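Long-range contacts in endoglucanase (Fervidobacterium pennivorans DSM 9078, PDB 6KDD), which probably hydrolyses beta-glucosidic bonds in cellulose and related glucans, as a family 5 glycoside hydrolase built on a beta/alpha barrel: residues Val24-Ala29 / Val40-Glu45; Glu48-Arg53 / Asn94-Ile99; Ile122-Ala127 / Leu162-Glu167; Ala186-Lys191 / Phe242-Asp247. All coordinates share one frame; numbering follows the deposited sequence.

Contact 1: residues Val24-Ala29 / Val40-Glu45; sequences VNIGNA and VRIEDE
I42 fills the middle of this contact, laying its CG1-CD1 branch between I26 and A29. I42 CG1 lies 3.7 Å from I26 CG2 and again 3.7 Å from A29 CB, so this one methylene touches both I26 and A29. The first torsion of I42 (chi1 -52°) puts CG1 opposite its own carbonyl carbon, and the branch thereby reaches across the gap while the two isoleucine side chains meet at a slant. I26 continues the apolar layer inward to V58 and I60 of the neighbouring barrel strand, and I42 continues it outward to F47 and V87.

V40 carries the packing toward the backbone. V40 CB stands 4.0 Å from A29 CB, and V40 CG2 lies 3.5 Å from G27 O, touching peptide oxygen more than carbon. At the outer edge the two chains meet directly: V40 N donates to N28 O at 3.2 Å, a weak bond bent to 130° at the hydrogen, and A29 CA approaches V40 O at 3.4 Å in a CH···O contact with 153° at its hydrogen. The N28 side chain turns elsewhere, its ND2 bonding to W38 O and its OD1 to a glycerol probably left from crystallisation.

Segment 24-29 leaves barrel strand 22-25, while the loop segment 40-45 leads into helix 45-53, so the contact closes the connection between them. With a single weak hydrogen bond across it, cohesion here probably depends mainly on buried hydrocarbon, while N28 ND2 and I42 N find partners within the loop, at W38 and E35.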
loop_
_atom_site.group_PDB
_atom_site.type_symbol
_atom_site.label_atom_id
_atom_site.label_comp_id
_atom_site.label_asym_id
_atom_site.label_seq_id
_atom_site.Cartn_x
_atom_site.Cartn_y
_atom_site.Cartn_z
ATOM N N VAL A 24 6.368 1.912 -5.776
ATOM C CA VAL A 24 5.521 1.006 -6.525
ATOM C C VAL A 24 5.186 -0.203 -5.653
ATOM O O VAL A 24 6.006 -0.722 -4.908
ATOM C CB VAL A 24 6.133 0.614 -7.883
ATOM C CG1 VAL A 24 7.441 -0.162 -7.730
ATOM C CG2 VAL A 24 5.147 -0.124 -8.785
ATOM N N ASN A 25 3.948 -0.670 -5.776
ATOM C CA ASN A 25 3.575 -1.899 -5.108
ATOM C C ASN A 25 4.052 -3.102 -5.924
ATOM O O ASN A 25 3.818 -3.136 -7.131
ATOM C CB ASN A 25 2.053 -1.933 -5.003
ATOM C CG ASN A 25 1.549 -1.064 -3.876
ATOM O OD1 ASN A 25 1.402 -1.539 -2.745
ATOM N ND2 ASN A 25 1.138 0.154 -4.218
ATOM N N ILE A 26 4.572 -4.136 -5.248
ATOM C CA ILE A 26 4.726 -5.418 -5.945
ATOM C C ILE A 26 3.506 -6.264 -5.628
ATOM O O ILE A 26 3.524 -6.965 -4.623
ATOM C CB ILE A 26 5.987 -6.175 -5.468
ATOM C CG1 ILE A 26 7.205 -5.260 -5.301
ATOM C CG2 ILE A 26 6.243 -7.423 -6.331
ATOM C CD1 ILE A 26 7.510 -4.443 -6.503
ATOM N N GLY A 27 2.459 -6.159 -6.458
ATOM C CA GLY A 27 1.187 -6.789 -6.153
ATOM C C GLY A 27 0.996 -8.103 -6.923
ATOM O O GLY A 27 1.801 -8.451 -7.834
ATOM N N ASN A 28 -0.085 -8.826 -6.542
ATOM C CA ASN A 28 -0.415 -10.126 -7.135
ATOM C C ASN A 28 0.646 -11.174 -6.820
ATOM O O ASN A 28 0.805 -12.145 -7.572
ATOM C CB ASN A 28 -0.676 -10.043 -8.651
ATOM C CG ASN A 28 -2.040 -9.454 -8.942
ATOM O OD1 ASN A 28 -2.368 -8.369 -8.462
ATOM N ND2 ASN A 28 -2.833 -10.131 -9.755
ATOM N N ALA A 29 1.343 -10.989 -5.685
ATOM C CA ALA A 29 2.496 -11.810 -5.357
ATOM C C ALA A 29 2.280 -12.414 -3.964
ATOM O O ALA A 29 1.556 -13.425 -3.838
ATOM C CB ALA A 29 3.761 -10.959 -5.496
ATOM N N VAL A 40 2.236 -13.526 -10.054
ATOM C CA VAL A 40 3.544 -12.885 -9.869
ATOM C C VAL A 40 4.332 -13.610 -8.794
ATOM O O VAL A 40 3.827 -13.892 -7.707
ATOM C CB VAL A 40 3.471 -11.387 -9.498
ATOM C CG1 VAL A 40 4.866 -10.789 -9.482
ATOM C CG2 VAL A 40 2.619 -10.624 -10.504
ATOM N N ARG A 41 5.578 -13.948 -9.131
ATOM C CA ARG A 41 6.553 -14.358 -8.141
ATOM C C ARG A 41 7.631 -13.270 -8.133
ATOM O O ARG A 41 8.056 -12.801 -9.181
ATOM C CB ARG A 41 7.194 -15.694 -8.534
ATOM C CG ARG A 41 8.178 -16.223 -7.495
ATOM C CD ARG A 41 8.989 -17.395 -8.051
ATOM N NE ARG A 41 9.671 -17.921 -6.880
ATOM C CZ ARG A 41 10.913 -17.615 -6.468
ATOM N NH1 ARG A 41 11.698 -16.782 -7.146
ATOM N NH2 ARG A 41 11.364 -18.172 -5.359
ATOM N N ILE A 42 8.052 -12.845 -6.940
ATOM C CA ILE A 42 8.943 -11.696 -6.867
ATOM C C ILE A 42 10.354 -12.156 -7.215
ATOM O O ILE A 42 10.982 -12.872 -6.459
ATOM C CB ILE A 42 8.863 -11.035 -5.472
ATOM C CG1 ILE A 42 7.421 -10.710 -5.060
ATOM C CG2 ILE A 42 9.777 -9.810 -5.405
ATOM C CD1 ILE A 42 7.295 -10.041 -3.683
ATOM N N GLU A 43 10.859 -11.722 -8.365
ATOM C CA GLU A 43 12.198 -12.120 -8.787
ATOM C C GLU A 43 13.187 -11.085 -8.253
ATOM O O GLU A 43 12.873 -9.904 -8.232
ATOM C CB GLU A 43 12.281 -12.139 -10.313
ATOM C CG GLU A 43 11.397 -13.216 -10.952
ATOM C CD GLU A 43 11.692 -14.635 -10.466
ATOM O OE1 GLU A 43 12.844 -14.898 -10.065
ATOM O OE2 GLU A 43 10.776 -15.469 -10.455
ATOM N N ASP A 44 14.378 -11.535 -7.861
ATOM C CA ASP A 44 15.438 -10.685 -7.341
ATOM C C ASP A 44 15.712 -9.484 -8.256
ATOM O O ASP A 44 15.892 -8.342 -7.796
ATOM C CB ASP A 44 16.703 -11.523 -7.165
ATOM C CG ASP A 44 16.641 -12.508 -5.996
ATOM O OD1 ASP A 44 15.599 -12.707 -5.405
ATOM O OD2 ASP A 44 17.646 -13.067 -5.697
ATOM N N GLU A 45 15.699 -9.751 -9.566
ATOM C CA GLU A 45 16.045 -8.737 -10.551
ATOM C C GLU A 45 15.045 -7.591 -10.570
ATOM O O GLU A 45 15.389 -6.508 -11.008
ATOM C CB GLU A 45 16.105 -9.333 -11.959
ATOM C CG GLU A 45 17.529 -9.579 -12.431
ATOM C CD GLU A 45 17.674 -9.937 -13.908
ATOM O OE1 GLU A 45 16.707 -9.706 -14.673
ATOM O OE2 GLU A 45 18.763 -10.446 -14.301
#

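Contact 2: residues Glu48-Arg53 / Asn94-Ile99; sequences EIIKKR and NNLTVI
K51 and L96 run past each other in opposite directions, and K51 supplies more than half of the surface that 48-53 offers to 94-99. CG of K51 lies opposite its backbone N, and a bend at the next torsion (chi2 67°) then carries the chain across the N94 carbonyl, with K51 CG 3.3 Å from N94 O. Farther out, K51 CD rests 3.9 Å from L96 CD2. At the end of the path K51 NZ donates to N95 O at 3.2 Å; the donor stands 48° out of the carbonyl plane, so no lone pair is met squarely. An alanine in place of K51 removes the ammonium and the outer methylenes, which would probably leave N95 O without this charged donor and open a gap beside L96 CD2.

I50 meets L96 at about a right angle, I50 CG2 being 4.1 Å from L96 CD1, on the buried side of the lysine. E48 and N94 cross at a slant, their carboxylate and amide planes 29° apart, and the touching atoms are E48 CA and N94 OD1 at 3.3 Å. The amide's main partner is elsewhere: N94 ND2 bonds to R90 O, while OD1 makes a weak bond to a Tris molecule probably from crystallisation.

N95, with positive phi, is the C-prime residue of the Schellman motif ending helix 78-93, so the lysine bonds to a carbonyl of that helix-terminating turn. Helix 45-53 thus packs on the turn between helix 78-93 and barrel strand 97-101, and I50 and L96 both reach inward to V58 on strand 57-60.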
loop_
_atom_site.group_PDB
_atom_site.type_symbol
_atom_site.label_atom_id
_atom_site.label_comp_id
_atom_site.label_asym_id
_atom_site.label_seq_id
_atom_site.Cartn_x
_atom_site.Cartn_y
_atom_site.Cartn_z
ATOM N N GLU A 48 16.332 -4.401 -8.854
ATOM C CA GLU A 48 17.330 -3.624 -9.603
ATOM C C GLU A 48 16.642 -2.809 -10.704
ATOM O O GLU A 48 16.984 -1.647 -10.929
ATOM C CB GLU A 48 18.300 -4.595 -10.285
ATOM C CG GLU A 48 19.638 -3.961 -10.580
ATOM C CD GLU A 48 20.551 -4.827 -11.443
ATOM O OE1 GLU A 48 20.221 -6.027 -11.672
ATOM O OE2 GLU A 48 21.595 -4.295 -11.894
ATOM N N ILE A 49 15.729 -3.479 -11.425
ATOM C CA ILE A 49 14.926 -2.881 -12.489
ATOM C C ILE A 49 14.188 -1.637 -11.995
ATOM O O ILE A 49 14.195 -0.613 -12.671
ATOM C CB ILE A 49 14.021 -3.950 -13.135
ATOM C CG1 ILE A 49 14.846 -4.937 -13.982
ATOM C CG2 ILE A 49 12.920 -3.307 -13.955
ATOM C CD1 ILE A 49 14.167 -6.219 -14.315
ATOM N N ILE A 50 13.525 -1.720 -10.815
ATOM C CA ILE A 50 12.693 -0.674 -10.241
ATOM C C ILE A 50 13.595 0.483 -9.800
ATOM O O ILE A 50 13.275 1.658 -9.987
ATOM C CB ILE A 50 11.913 -1.327 -9.050
ATOM C CG1 ILE A 50 10.783 -2.203 -9.615
ATOM C CG2 ILE A 50 11.425 -0.321 -7.998
ATOM C CD1 ILE A 50 10.110 -3.152 -8.597
ATOM N N LYS A 51 14.743 0.153 -9.183
ATOM C CA LYS A 51 15.602 1.229 -8.699
ATOM C C LYS A 51 16.169 1.988 -9.899
ATOM O O LYS A 51 16.210 3.210 -9.884
ATOM C CB LYS A 51 16.749 0.661 -7.850
ATOM C CG LYS A 51 17.755 1.697 -7.318
ATOM C CD LYS A 51 17.174 2.669 -6.294
ATOM C CE LYS A 51 18.227 3.695 -5.913
ATOM N NZ LYS A 51 17.812 4.467 -4.724
ATOM N N LYS A 52 16.598 1.258 -10.938
ATOM C CA LYS A 52 17.239 1.897 -12.085
ATOM C C LYS A 52 16.227 2.784 -12.808
ATOM O O LYS A 52 16.595 3.821 -13.336
ATOM C CB LYS A 52 17.822 0.826 -13.020
ATOM C CG LYS A 52 18.227 1.341 -14.401
ATOM C CD LYS A 52 19.258 0.498 -15.172
ATOM C CE LYS A 52 20.692 0.823 -14.782
ATOM N NZ LYS A 52 21.111 2.217 -15.108
ATOM N N ARG A 53 14.940 2.412 -12.780
ATOM C CA ARG A 53 13.888 3.211 -13.410
ATOM C C ARG A 53 13.678 4.543 -12.675
ATOM O O ARG A 53 13.131 5.465 -13.252
ATOM C CB ARG A 53 12.597 2.387 -13.565
ATOM C CG ARG A 53 11.413 3.104 -14.210
ATOM C CD ARG A 53 11.862 3.423 -15.662
ATOM N NE ARG A 53 10.880 4.129 -16.491
ATOM C CZ ARG A 53 10.622 5.437 -16.429
ATOM N NH1 ARG A 53 11.295 6.223 -15.596
ATOM N NH2 ARG A 53 9.700 5.956 -17.238
ATOM N N ASN A 94 19.186 -2.985 -2.900
ATOM C CA ASN A 94 19.094 -2.106 -4.046
ATOM C C ASN A 94 18.871 -0.663 -3.609
ATOM O O ASN A 94 18.506 0.149 -4.445
ATOM C CB ASN A 94 18.021 -2.597 -5.026
ATOM C CG ASN A 94 18.543 -3.756 -5.844
ATOM O OD1 ASN A 94 19.205 -3.562 -6.867
ATOM N ND2 ASN A 94 18.211 -4.966 -5.428
ATOM N N ASN A 95 19.058 -0.370 -2.311
ATOM C CA ASN A 95 18.891 0.942 -1.710
ATOM C C ASN A 95 17.480 1.477 -1.942
ATOM O O ASN A 95 17.314 2.679 -2.125
ATOM C CB ASN A 95 19.927 1.966 -2.220
ATOM C CG ASN A 95 21.352 1.507 -1.943
ATOM O OD1 ASN A 95 21.687 1.142 -0.826
ATOM N ND2 ASN A 95 22.187 1.466 -2.969
ATOM N N LEU A 96 16.471 0.598 -1.890
ATOM C CA LEU A 96 15.071 1.026 -1.919
ATOM C C LEU A 96 14.556 1.052 -0.487
ATOM O O LEU A 96 14.979 0.252 0.335
ATOM C CB LEU A 96 14.241 0.006 -2.733
ATOM C CG LEU A 96 14.483 -0.022 -4.242
ATOM C CD1 LEU A 96 13.883 -1.323 -4.829
ATOM C CD2 LEU A 96 13.816 1.188 -4.914
ATOM N N THR A 97 13.707 2.038 -0.168
ATOM C CA THR A 97 12.887 1.999 1.020
ATOM C C THR A 97 11.844 0.893 0.845
ATOM O O THR A 97 11.343 0.658 -0.264
ATOM C CB THR A 97 12.228 3.364 1.253
ATOM O OG1 THR A 97 13.263 4.355 1.411
ATOM C CG2 THR A 97 11.246 3.343 2.413
ATOM N N VAL A 98 11.581 0.173 1.924
ATOM C CA VAL A 98 10.709 -0.998 1.841
ATOM C C VAL A 98 9.589 -0.869 2.867
ATOM O O VAL A 98 9.840 -0.637 4.047
ATOM C CB VAL A 98 11.443 -2.338 2.045
ATOM C CG1 VAL A 98 10.469 -3.506 1.864
ATOM C CG2 VAL A 98 12.623 -2.502 1.132
ATOM N N ILE A 99 8.362 -1.086 2.415
ATOM C CA ILE A 99 7.221 -1.138 3.301
ATOM C C ILE A 99 6.648 -2.548 3.218
ATOM O O ILE A 99 6.300 -3.026 2.121
ATOM C CB ILE A 99 6.148 -0.113 2.896
ATOM C CG1 ILE A 99 6.689 1.309 2.994
ATOM C CG2 ILE A 99 4.905 -0.362 3.766
ATOM C CD1 ILE A 99 6.069 2.312 2.031
#

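Contact 3: residues Ile122-Ala127 / Leu162-Glu167; sequences IWRQIA and LKVIRE
V164 faces R124, with V164 CG2 4.0 Å from R124 CB and equally far from R124 CA, so the valine rests on the root of the arginine. I165 follows on the buried side. I165 CD1 approaches the W123 indole obliquely, 4.0 Å from W123 CE3, and I126 CD1 is another neighbour of the ring; a bond from W123 NE1 to I141 O further fixes the indole. The first torsion of I165 (chi1 -68°) turns CG1 away from the carbonyl carbon, carrying CD1 to the indole. A127 CB stands 4.0 Å from I165 CA, and that small residue sits where the CA atoms of A127 and I165 come to 5.5 Å.

E167 closes the solvent side with a long salt bridge, E167 OE2 to R124 NH1 at 3.7 Å; OE2 comes to the edge of the guanidinium near its plane, the two planes being 42° apart. The main partner of this guanidinium is E121, through R124 NE.

The axes of 122-127 and 162-167 approach to 8.7 Å at a crossing angle of -21°. These turns of helices 112-129 and 151-168 run nearly parallel, as consecutive outer helices of a TIM barrel do, with F139 of the intervening strand touching both A127 and I165.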
loop_
_atom_site.group_PDB
_atom_site.type_symbol
_atom_site.label_atom_id
_atom_site.label_comp_id
_atom_site.label_asym_id
_atom_site.label_seq_id
_atom_site.Cartn_x
_atom_site.Cartn_y
_atom_site.Cartn_z
ATOM N N ILE A 122 0.744 -11.603 15.007
ATOM C CA ILE A 122 1.479 -11.591 13.749
ATOM C C ILE A 122 2.506 -10.482 13.826
ATOM O O ILE A 122 3.695 -10.713 13.580
ATOM C CB ILE A 122 0.520 -11.473 12.528
ATOM C CG1 ILE A 122 -0.181 -12.811 12.303
ATOM C CG2 ILE A 122 1.300 -11.071 11.271
ATOM C CD1 ILE A 122 -1.353 -12.791 11.298
ATOM N N TRP A 123 2.052 -9.287 14.179
ATOM C CA TRP A 123 2.925 -8.142 14.253
ATOM C C TRP A 123 3.982 -8.299 15.346
ATOM O O TRP A 123 5.065 -7.742 15.208
ATOM C CB TRP A 123 2.138 -6.837 14.326
ATOM C CG TRP A 123 1.859 -6.403 12.918
ATOM C CD1 TRP A 123 0.664 -6.372 12.244
ATOM C CD2 TRP A 123 2.878 -6.051 11.971
ATOM N NE1 TRP A 123 0.870 -5.939 10.955
ATOM C CE2 TRP A 123 2.215 -5.717 10.768
ATOM C CE3 TRP A 123 4.275 -5.914 12.059
ATOM C CZ2 TRP A 123 2.935 -5.363 9.626
ATOM C CZ3 TRP A 123 4.977 -5.500 10.950
ATOM C CH2 TRP A 123 4.311 -5.257 9.741
ATOM N N ARG A 124 3.672 -9.050 16.420
ATOM C CA ARG A 124 4.663 -9.205 17.482
ATOM C C ARG A 124 5.867 -9.934 16.882
ATOM O O ARG A 124 7.016 -9.527 17.090
ATOM C CB ARG A 124 4.093 -9.982 18.684
ATOM C CG ARG A 124 5.105 -10.192 19.814
ATOM C CD ARG A 124 4.664 -11.250 20.836
ATOM N NE ARG A 124 3.300 -11.000 21.322
ATOM C CZ ARG A 124 2.944 -10.042 22.186
ATOM N NH1 ARG A 124 3.838 -9.224 22.711
ATOM N NH2 ARG A 124 1.676 -9.898 22.537
ATOM N N GLN A 125 5.575 -10.965 16.089
ATOM C CA GLN A 125 6.583 -11.814 15.491
ATOM C C GLN A 125 7.374 -11.068 14.422
ATOM O O GLN A 125 8.598 -11.220 14.330
ATOM C CB GLN A 125 5.932 -13.049 14.899
ATOM C CG GLN A 125 5.469 -14.015 15.983
ATOM C CD GLN A 125 4.660 -15.067 15.286
ATOM O OE1 GLN A 125 5.195 -16.029 14.763
ATOM N NE2 GLN A 125 3.350 -14.855 15.224
ATOM N N ILE A 126 6.671 -10.298 13.584
ATOM C CA ILE A 126 7.354 -9.676 12.456
ATOM C C ILE A 126 8.277 -8.633 13.056
ATOM O O ILE A 126 9.423 -8.470 12.629
ATOM C CB ILE A 126 6.354 -9.021 11.478
ATOM C CG1 ILE A 126 5.417 -10.047 10.852
ATOM C CG2 ILE A 126 7.088 -8.203 10.406
ATOM C CD1 ILE A 126 4.169 -9.409 10.208
ATOM N N ALA A 127 7.726 -7.878 14.002
ATOM C CA ALA A 127 8.453 -6.784 14.621
ATOM C C ALA A 127 9.718 -7.323 15.287
ATOM O O ALA A 127 10.777 -6.696 15.180
ATOM C CB ALA A 127 7.557 -6.035 15.592
ATOM N N LEU A 162 0.211 -1.329 17.509
ATOM C CA LEU A 162 1.328 -0.397 17.525
ATOM C C LEU A 162 2.098 -0.527 18.835
ATOM O O LEU A 162 3.334 -0.533 18.842
ATOM C CB LEU A 162 0.809 1.030 17.346
ATOM C CG LEU A 162 1.867 2.126 17.437
ATOM C CD1 LEU A 162 2.939 1.983 16.346
ATOM C CD2 LEU A 162 1.218 3.495 17.357
ATOM N N LYS A 163 1.339 -0.622 19.935
ATOM C CA LYS A 163 1.935 -0.801 21.248
ATOM C C LYS A 163 2.946 -1.943 21.189
ATOM O O LYS A 163 4.106 -1.753 21.580
ATOM C CB LYS A 163 0.875 -1.052 22.328
ATOM C CG LYS A 163 1.413 -1.095 23.755
ATOM C CD LYS A 163 2.091 0.202 24.214
ATOM C CE LYS A 163 2.336 0.261 25.714
ATOM N NZ LYS A 163 3.269 -0.797 26.178
ATOM N N VAL A 164 2.509 -3.105 20.674
ATOM C CA VAL A 164 3.416 -4.245 20.651
ATOM C C VAL A 164 4.576 -4.070 19.668
ATOM O O VAL A 164 5.684 -4.501 19.979
ATOM C CB VAL A 164 2.755 -5.635 20.622
ATOM C CG1 VAL A 164 1.438 -5.648 21.378
ATOM C CG2 VAL A 164 2.632 -6.265 19.251
ATOM N N ILE A 165 4.358 -3.423 18.510
ATOM C CA ILE A 165 5.479 -3.203 17.594
ATOM C C ILE A 165 6.520 -2.355 18.319
ATOM O O ILE A 165 7.734 -2.591 18.221
ATOM C CB ILE A 165 4.987 -2.520 16.303
ATOM C CG1 ILE A 165 4.090 -3.460 15.492
ATOM C CG2 ILE A 165 6.139 -1.953 15.481
ATOM C CD1 ILE A 165 3.344 -2.771 14.345
ATOM N N ARG A 166 6.019 -1.380 19.087
ATOM C CA ARG A 166 6.877 -0.386 19.723
ATOM C C ARG A 166 7.731 -1.007 20.829
ATOM O O ARG A 166 8.744 -0.430 21.215
ATOM C CB ARG A 166 6.053 0.778 20.276
ATOM C CG ARG A 166 5.511 1.722 19.219
ATOM C CD ARG A 166 6.609 2.620 18.719
ATOM N NE ARG A 166 6.218 3.524 17.645
ATOM C CZ ARG A 166 6.687 3.450 16.402
ATOM N NH1 ARG A 166 7.542 2.489 16.071
ATOM N NH2 ARG A 166 6.297 4.342 15.510
ATOM N N GLU A 167 7.324 -2.174 21.335
ATOM C CA GLU A 167 8.059 -2.814 22.417
ATOM C C GLU A 167 9.431 -3.236 21.903
ATOM O O GLU A 167 10.417 -3.138 22.629
ATOM C CB GLU A 167 7.345 -4.079 22.908
ATOM C CG GLU A 167 6.075 -3.780 23.693
ATOM C CD GLU A 167 5.283 -4.995 24.164
ATOM O OE1 GLU A 167 4.362 -4.805 24.970
ATOM O OE2 GLU A 167 5.589 -6.133 23.746
#

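Contact 4: residues Ala186-Lys191 / Phe242-Asp247; sequences AVRSLK and FKYVSD
R188 lies flat on Y244 in a cation-pi stack on the outside of the TIM barrel, where the loop before strand 198-204 meets helix 232-252. The guanidinium and ring planes are 22° apart; R188 CZ sits 3.9 Å from the centroid of the Y244 ring and 24° off its normal, displaced toward the rim, with R188 NH1 3.4 Å from Y244 CE2. The arginine chain crosses the phenol end of the same ring, R188 CG lying 3.2 Å from Y244 OH. Past the ring, R188 NH2 adds a weak bond to Y244 O at 3.4 Å, so ring and backbone of one residue hold the same group.

Beside the stack, V187 packs on V245 at about a right angle, V187 CG2 to V245 CG1 3.9 Å, and this pair forms the buried half of the contact.

Several contacts set the stack in place. Y244 OH hydrogen-bonds to S185 O, just before the loop segment, and Y184 meets the ring edge-to-face. S189 N and L190 N bond back to A186 O and V187 O, holding R188 in its short turn. A leucine in place of Y244 removes the aromatic face and the hydroxyl, which would probably leave the R188 guanidinium freer to turn and S185 O without this partner.

Farther along the helix, D247 carries a charge opposite to that of R188 without touching its charged atoms; K243 NZ bonds to D247 OD2 at 3.0 Å, using the syn lone pair of that oxygen.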
loop_
_atom_site.group_PDB
_atom_site.type_symbol
_atom_site.label_atom_id
_atom_site.label_comp_id
_atom_site.label_asym_id
_atom_site.label_seq_id
_atom_site.Cartn_x
_atom_site.Cartn_y
_atom_site.Cartn_z
ATOM N N ALA A 186 -12.021 8.824 4.328
ATOM C CA ALA A 186 -12.061 8.126 5.606
ATOM C C ALA A 186 -10.996 8.627 6.585
ATOM O O ALA A 186 -11.001 8.288 7.773
ATOM C CB ALA A 186 -11.980 6.634 5.382
ATOM N N VAL A 187 -10.111 9.480 6.072
ATOM C CA VAL A 187 -8.997 10.074 6.790
ATOM C C VAL A 187 -9.514 10.816 8.027
ATOM O O VAL A 187 -8.989 10.621 9.130
ATOM C CB VAL A 187 -8.167 10.880 5.771
ATOM C CG1 VAL A 187 -8.150 12.410 5.800
ATOM C CG2 VAL A 187 -6.916 10.176 5.251
ATOM N N ARG A 188 -10.629 11.547 7.862
ATOM C CA ARG A 188 -11.240 12.315 8.941
ATOM C C ARG A 188 -11.805 11.396 10.023
ATOM O O ARG A 188 -11.949 11.816 11.171
ATOM C CB ARG A 188 -12.331 13.254 8.414
ATOM C CG ARG A 188 -11.821 14.344 7.486
ATOM C CD ARG A 188 -12.180 15.751 7.925
ATOM N NE ARG A 188 -11.452 16.598 6.994
ATOM C CZ ARG A 188 -11.992 17.494 6.177
ATOM N NH1 ARG A 188 -13.296 17.720 6.195
ATOM N NH2 ARG A 188 -11.209 18.172 5.355
ATOM N N SER A 189 -12.080 10.124 9.706
ATOM C CA SER A 189 -12.641 9.264 10.739
ATOM C C SER A 189 -11.572 8.465 11.510
ATOM O O SER A 189 -11.867 7.567 12.310
ATOM C CB SER A 189 -13.787 8.446 10.209
ATOM O OG SER A 189 -13.360 7.155 9.856
ATOM N N LEU A 190 -10.306 8.850 11.347
ATOM C CA LEU A 190 -9.212 8.145 12.006
ATOM C C LEU A 190 -8.864 8.866 13.313
ATOM O O LEU A 190 -8.651 10.069 13.308
ATOM C CB LEU A 190 -8.056 8.189 11.002
ATOM C CG LEU A 190 -6.928 7.173 11.102
ATOM C CD1 LEU A 190 -7.408 5.734 11.108
ATOM C CD2 LEU A 190 -5.951 7.439 9.965
ATOM N N LYS A 191 -8.814 8.134 14.431
ATOM C CA LYS A 191 -8.300 8.682 15.682
ATOM C C LYS A 191 -6.796 8.427 15.839
ATOM O O LYS A 191 -6.377 7.313 16.115
ATOM C CB LYS A 191 -9.077 8.094 16.863
ATOM C CG LYS A 191 -9.011 8.922 18.142
ATOM C CD LYS A 191 -9.731 8.293 19.318
ATOM C CE LYS A 191 -11.209 8.067 19.067
ATOM N NZ LYS A 191 -11.697 6.850 19.760
ATOM N N PHE A 242 -7.809 15.536 -2.726
ATOM C CA PHE A 242 -6.473 15.540 -2.143
ATOM C C PHE A 242 -6.308 16.731 -1.196
ATOM O O PHE A 242 -5.543 16.658 -0.238
ATOM C CB PHE A 242 -5.425 15.588 -3.251
ATOM C CG PHE A 242 -5.100 14.229 -3.830
ATOM C CD1 PHE A 242 -6.093 13.275 -4.016
ATOM C CD2 PHE A 242 -3.781 13.893 -4.122
ATOM C CE1 PHE A 242 -5.784 12.018 -4.529
ATOM C CE2 PHE A 242 -3.470 12.628 -4.631
ATOM C CZ PHE A 242 -4.471 11.702 -4.836
ATOM N N LYS A 243 -7.001 17.842 -1.500
ATOM C CA LYS A 243 -6.980 19.010 -0.619
ATOM C C LYS A 243 -7.638 18.649 0.703
ATOM O O LYS A 243 -7.163 19.051 1.760
ATOM C CB LYS A 243 -7.590 20.246 -1.284
ATOM C CG LYS A 243 -7.306 21.559 -0.559
ATOM C CD LYS A 243 -7.768 22.796 -1.319
ATOM C CE LYS A 243 -9.137 23.256 -0.867
ATOM N NZ LYS A 243 -9.131 23.652 0.563
ATOM N N TYR A 244 -8.694 17.827 0.632
ATOM C CA TYR A 244 -9.408 17.332 1.798
ATOM C C TYR A 244 -8.484 16.530 2.718
ATOM O O TYR A 244 -8.621 16.574 3.949
ATOM C CB TYR A 244 -10.588 16.505 1.291
ATOM C CG TYR A 244 -11.395 15.740 2.310
ATOM C CD1 TYR A 244 -10.959 14.523 2.811
ATOM C CD2 TYR A 244 -12.643 16.202 2.718
ATOM C CE1 TYR A 244 -11.730 13.795 3.706
ATOM C CE2 TYR A 244 -13.433 15.482 3.606
ATOM C CZ TYR A 244 -12.970 14.277 4.105
ATOM O OH TYR A 244 -13.720 13.594 5.018
ATOM N N VAL A 245 -7.595 15.718 2.116
ATOM C CA VAL A 245 -6.676 14.911 2.917
ATOM C C VAL A 245 -5.598 15.825 3.497
ATOM O O VAL A 245 -5.266 15.736 4.666
ATOM C CB VAL A 245 -6.068 13.745 2.103
ATOM C CG1 VAL A 245 -5.151 12.885 2.993
ATOM C CG2 VAL A 245 -7.169 12.862 1.550
ATOM N N SER A 246 -5.069 16.706 2.653
ATOM C CA SER A 246 -3.989 17.615 3.015
ATOM C C SER A 246 -4.398 18.489 4.198
ATOM O O SER A 246 -3.636 18.644 5.160
ATOM C CB SER A 246 -3.642 18.464 1.835
ATOM O OG SER A 246 -2.618 19.394 2.170
ATOM N N ASP A 247 -5.598 19.079 4.090
ATOM C CA ASP A 247 -6.135 19.970 5.108
ATOM C C ASP A 247 -6.171 19.242 6.446
ATOM O O ASP A 247 -5.722 19.786 7.450
ATOM C CB ASP A 247 -7.483 20.606 4.705
ATOM C CG ASP A 247 -7.338 21.695 3.656
ATOM O OD1 ASP A 247 -6.215 22.228 3.512
ATOM O OD2 ASP A 247 -8.322 21.968 2.941
#

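From the N terminus the four contacts follow one another in series, none nested in or crossing another. Contact 1 closes the loop between strand 22-25 and helix 45-53. Contact 2 ties that helix to the entry of strand 97-101, spanning strand 57-60 and helix 78-93. These two touch: I26 CD1 packs on I50 CD1 at 3.6 Å, joining the two into one apolar region against the same barrel sheet. Contact 3 pairs outer helices 112-129 and 151-168 across strand 137-140. Contact 4 joins the loop before strand 198-204 to helix 232-252, on the far side of the chain's centre from contacts 1 and 2, about 30 Å from contact 1 between centres.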